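Local atomic coordinates of acidocalcisomal pyrophosphatase (Trypanosoma brucei brucei, PDB entry 5C5V), a protein that probably hydrolyses inorganic pyrophosphate to phosphate with the help of magnesium ions, and carries an EF-hand region beside its pyrophosphatase domain. Residues Ser88-Glu100 and Val111-Glu123. Residues are numbered along the deposited sequence; the frame is centred on the assembly and turned at random.
Sequences SMPYHQQQLVVHE and VLYFFRDLETGRE
Leu96 sets its CD1 methyl against the ring edges of both Tyr113 and Phe115, the latter through CE1 at 3.6 Å, in the apolar centre of an antiparallel beta hairpin of strands 94-101 and 110-117. Strand 123-126 completes the sheet beside 110-117, and the hairpin reaches from helix 3-14 to strand 177-182. The Leu96 CG is anti to the backbone N (chi1 -167°), which carries the isobutyl group between the two rings. Gln94 CB covers one face of Phe115 in a CH-pi contact, while the Tyr113 hydroxyl bonds to Gly236 O. On the other sheet face Val97 meets Phe114 CB to CB, and His99 turns its ring edge toward the Phe114 face, an offset edge-to-face pair with planes at 63°. Val97 CG2 sits 3.9 Å above the guanidinium plane of Arg116, which bridges to Glu123 and to Glu145 of the second subunit. Paired backbone bonds at Gln95-Arg116, Val97-Phe114 and His99-Leu112 knit the strands, and Gln94 and Gln95 extend the sheet in parallel fashion into that subunit. Where the hairpin meets helix 3-14, Glu119 lays CB over the centre of the His92 ring, 3.9 Å away, and its carboxylate reaches Arg11. At the polar edge Asp117 OD2 takes the backbone N of Glu119, an Asx turn, and that of Thr120, completing an Asx motif. OD1 accepts twice: His92 ND1 gives a long bond of 3.3 Å, in the ring plane and onto the syn lone pair, whereas Gln94 NE2 comes from above the carboxylate plane, 3.1 Å from Asp117 OD1 with an N-H...O angle of 161°.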
# COMPACT_ATOMS: atom_id res chain seq x y z
N SER A 88 6.28 19.38 -34.84
CA SER A 88 6.17 20.32 -33.72
C SER A 88 5.27 19.71 -32.65
O SER A 88 4.41 18.88 -32.95
CB SER A 88 5.63 21.68 -34.17
OG SER A 88 4.28 21.57 -34.59
N MET A 89 5.46 20.13 -31.40
CA MET A 89 4.64 19.61 -30.32
C MET A 89 3.23 20.20 -30.35
O MET A 89 3.04 21.34 -30.76
CB MET A 89 5.31 19.89 -28.98
CG MET A 89 6.66 19.21 -28.81
SD MET A 89 6.54 17.40 -28.73
CE MET A 89 8.28 16.96 -28.76
N PRO A 90 2.25 19.41 -29.89
CA PRO A 90 0.86 19.87 -29.72
C PRO A 90 0.79 21.13 -28.85
O PRO A 90 0.10 22.08 -29.21
CB PRO A 90 0.17 18.68 -29.04
CG PRO A 90 1.28 17.84 -28.46
CD PRO A 90 2.44 18.03 -29.40
N TYR A 91 1.53 21.14 -27.74
CA TYR A 91 1.67 22.33 -26.92
C TYR A 91 3.07 22.37 -26.32
O TYR A 91 3.73 21.33 -26.23
CB TYR A 91 0.61 22.37 -25.81
N HIS A 92 3.53 23.54 -25.91
CA HIS A 92 4.84 23.64 -25.29
C HIS A 92 4.74 23.34 -23.80
O HIS A 92 4.04 24.02 -23.07
CB HIS A 92 5.45 25.03 -25.48
CG HIS A 92 5.78 25.35 -26.91
ND1 HIS A 92 6.53 26.45 -27.26
CD2 HIS A 92 5.48 24.71 -28.06
CE1 HIS A 92 6.67 26.48 -28.58
NE2 HIS A 92 6.05 25.43 -29.08
N GLN A 93 5.45 22.31 -23.36
CA GLN A 93 5.51 22.00 -21.95
C GLN A 93 6.31 23.06 -21.20
O GLN A 93 7.36 23.51 -21.66
CB GLN A 93 6.11 20.61 -21.74
CG GLN A 93 6.03 20.14 -20.33
CD GLN A 93 6.30 18.64 -20.19
OE1 GLN A 93 7.05 18.06 -20.97
NE2 GLN A 93 5.66 18.02 -19.21
N GLN A 94 5.78 23.49 -20.05
CA GLN A 94 6.48 24.43 -19.19
C GLN A 94 7.00 23.70 -17.96
O GLN A 94 6.23 23.06 -17.23
CB GLN A 94 5.56 25.58 -18.76
CG GLN A 94 4.83 26.26 -19.92
CD GLN A 94 5.76 27.05 -20.80
OE1 GLN A 94 6.69 27.69 -20.32
NE2 GLN A 94 5.53 26.98 -22.10
N GLN A 95 8.29 23.80 -17.71
CA GLN A 95 8.89 23.20 -16.53
C GLN A 95 8.85 24.18 -15.37
O GLN A 95 9.38 25.28 -15.47
CB GLN A 95 10.33 22.77 -16.81
CG GLN A 95 11.11 22.34 -15.58
CD GLN A 95 10.54 21.10 -14.94
OE1 GLN A 95 10.42 20.06 -15.59
NE2 GLN A 95 10.17 21.20 -13.67
N LEU A 96 8.21 23.80 -14.27
CA LEU A 96 8.20 24.65 -13.09
C LEU A 96 9.58 24.59 -12.47
O LEU A 96 10.11 23.52 -12.23
CB LEU A 96 7.14 24.21 -12.09
CG LEU A 96 6.86 25.24 -10.99
CD1 LEU A 96 6.40 26.57 -11.58
CD2 LEU A 96 5.83 24.70 -9.99
N VAL A 97 10.16 25.76 -12.24
CA VAL A 97 11.50 25.85 -11.68
C VAL A 97 11.44 26.70 -10.42
O VAL A 97 10.78 27.74 -10.41
CB VAL A 97 12.51 26.44 -12.67
CG1 VAL A 97 13.89 26.52 -12.03
CG2 VAL A 97 12.57 25.59 -13.93
N VAL A 98 12.12 26.26 -9.37
CA VAL A 98 12.09 26.96 -8.10
C VAL A 98 13.48 27.45 -7.72
O VAL A 98 14.46 26.71 -7.79
CB VAL A 98 11.53 26.07 -6.97
CG1 VAL A 98 11.48 26.84 -5.69
CG2 VAL A 98 10.14 25.60 -7.32
N HIS A 99 13.60 28.73 -7.37
CA HIS A 99 14.87 29.25 -6.90
C HIS A 99 14.72 29.92 -5.54
O HIS A 99 13.76 30.66 -5.31
CB HIS A 99 15.46 30.23 -7.91
CG HIS A 99 16.18 29.56 -9.03
ND1 HIS A 99 16.19 30.06 -10.31
CD2 HIS A 99 16.94 28.44 -9.05
CE1 HIS A 99 16.90 29.26 -11.09
NE2 HIS A 99 17.37 28.27 -10.35
N GLU A 100 15.68 29.68 -4.65
CA GLU A 100 15.71 30.33 -3.36
C GLU A 100 16.60 31.57 -3.41
O GLU A 100 17.62 31.59 -4.09
CB GLU A 100 16.21 29.37 -2.28
CG GLU A 100 15.41 28.08 -2.20
CD GLU A 100 16.02 27.07 -1.26
OE1 GLU A 100 17.06 26.47 -1.63
OE2 GLU A 100 15.49 26.88 -0.14
N VAL A 111 11.13 32.16 -1.90
CA VAL A 111 11.11 31.07 -2.87
C VAL A 111 10.43 31.56 -4.14
O VAL A 111 9.23 31.85 -4.15
CB VAL A 111 10.37 29.83 -2.34
CG1 VAL A 111 10.46 28.73 -3.37
CG2 VAL A 111 10.96 29.38 -1.00
N LEU A 112 11.21 31.65 -5.21
CA LEU A 112 10.73 32.18 -6.48
C LEU A 112 10.41 31.07 -7.46
O LEU A 112 11.05 30.02 -7.44
CB LEU A 112 11.77 33.13 -7.10
CG LEU A 112 11.95 34.49 -6.43
CD1 LEU A 112 12.43 34.29 -5.01
CD2 LEU A 112 12.92 35.39 -7.22
N TYR A 113 9.41 31.32 -8.31
CA TYR A 113 8.97 30.37 -9.31
C TYR A 113 9.19 30.88 -10.73
O TYR A 113 9.02 32.06 -11.02
CB TYR A 113 7.49 30.03 -9.12
CG TYR A 113 7.21 29.25 -7.85
CD1 TYR A 113 6.93 27.89 -7.89
CD2 TYR A 113 7.24 29.88 -6.61
CE1 TYR A 113 6.67 27.17 -6.71
CE2 TYR A 113 7.00 29.20 -5.45
CZ TYR A 113 6.71 27.84 -5.50
OH TYR A 113 6.47 27.19 -4.33
N PHE A 114 9.58 29.97 -11.61
CA PHE A 114 9.78 30.29 -13.01
C PHE A 114 9.14 29.25 -13.91
O PHE A 114 8.83 28.14 -13.49
CB PHE A 114 11.27 30.37 -13.33
CG PHE A 114 12.00 31.41 -12.54
CD1 PHE A 114 12.30 32.64 -13.11
CD2 PHE A 114 12.38 31.17 -11.23
CE1 PHE A 114 12.98 33.60 -12.39
CE2 PHE A 114 13.06 32.13 -10.50
CZ PHE A 114 13.35 33.35 -11.09
N PHE A 115 8.95 29.63 -15.17
CA PHE A 115 8.63 28.69 -16.22
C PHE A 115 9.84 28.60 -17.13
O PHE A 115 10.42 29.61 -17.50
CB PHE A 115 7.41 29.11 -17.04
CG PHE A 115 6.11 28.77 -16.40
CD1 PHE A 115 6.07 28.25 -15.12
CD2 PHE A 115 4.92 28.94 -17.07
CE1 PHE A 115 4.87 27.93 -14.53
CE2 PHE A 115 3.72 28.61 -16.48
CZ PHE A 115 3.69 28.11 -15.21
N ARG A 116 10.22 27.37 -17.45
CA ARG A 116 11.17 27.15 -18.53
C ARG A 116 10.40 26.47 -19.64
O ARG A 116 9.96 25.34 -19.49
CB ARG A 116 12.32 26.25 -18.09
CG ARG A 116 13.37 25.97 -19.16
CD ARG A 116 14.36 25.04 -18.52
NE ARG A 116 15.04 25.72 -17.43
CZ ARG A 116 15.65 25.08 -16.44
NH1 ARG A 116 15.60 23.75 -16.40
NH2 ARG A 116 16.25 25.76 -15.47
N ASP A 117 10.18 27.18 -20.74
CA ASP A 117 9.57 26.59 -21.91
C ASP A 117 10.54 25.54 -22.46
O ASP A 117 11.67 25.87 -22.85
CB ASP A 117 9.25 27.68 -22.94
CG ASP A 117 8.42 27.17 -24.10
OD1 ASP A 117 7.43 27.84 -24.43
OD2 ASP A 117 8.75 26.12 -24.69
N LEU A 118 10.13 24.27 -22.47
CA LEU A 118 11.04 23.17 -22.83
C LEU A 118 11.38 23.12 -24.32
O LEU A 118 12.31 22.43 -24.73
CB LEU A 118 10.47 21.83 -22.38
CG LEU A 118 10.45 21.66 -20.85
CD1 LEU A 118 10.16 20.23 -20.45
CD2 LEU A 118 11.76 22.13 -20.23
N GLU A 119 10.62 23.85 -25.14
CA GLU A 119 10.89 23.91 -26.56
C GLU A 119 11.77 25.11 -26.92
O GLU A 119 12.70 24.99 -27.73
CB GLU A 119 9.58 23.95 -27.35
CG GLU A 119 8.73 22.68 -27.21
CD GLU A 119 9.53 21.38 -27.41
OE1 GLU A 119 10.17 21.23 -28.48
OE2 GLU A 119 9.52 20.51 -26.51
N THR A 120 11.47 26.27 -26.35
CA THR A 120 12.26 27.47 -26.62
C THR A 120 13.44 27.61 -25.65
O THR A 120 14.45 28.23 -25.97
CB THR A 120 11.41 28.75 -26.51
OG1 THR A 120 11.05 28.96 -25.14
CG2 THR A 120 10.15 28.64 -27.37
N GLY A 121 13.32 27.01 -24.47
CA GLY A 121 14.36 27.13 -23.45
C GLY A 121 14.34 28.46 -22.70
O GLY A 121 15.12 28.66 -21.76
N ARG A 122 13.46 29.37 -23.11
CA ARG A 122 13.33 30.67 -22.43
C ARG A 122 12.69 30.52 -21.03
O ARG A 122 11.73 29.78 -20.85
CB ARG A 122 12.51 31.64 -23.28
CG ARG A 122 13.27 32.19 -24.50
CD ARG A 122 12.50 33.32 -25.19
N GLU A 123 13.29 31.20 -20.06
CA GLU A 123 12.80 31.27 -18.69
C GLU A 123 12.08 32.58 -18.39
O GLU A 123 12.55 33.64 -18.77
CB GLU A 123 13.95 31.11 -17.69
CG GLU A 123 14.06 29.78 -16.99
CD GLU A 123 15.08 29.84 -15.86
OE1 GLU A 123 15.66 30.94 -15.66
OE2 GLU A 123 15.30 28.82 -15.17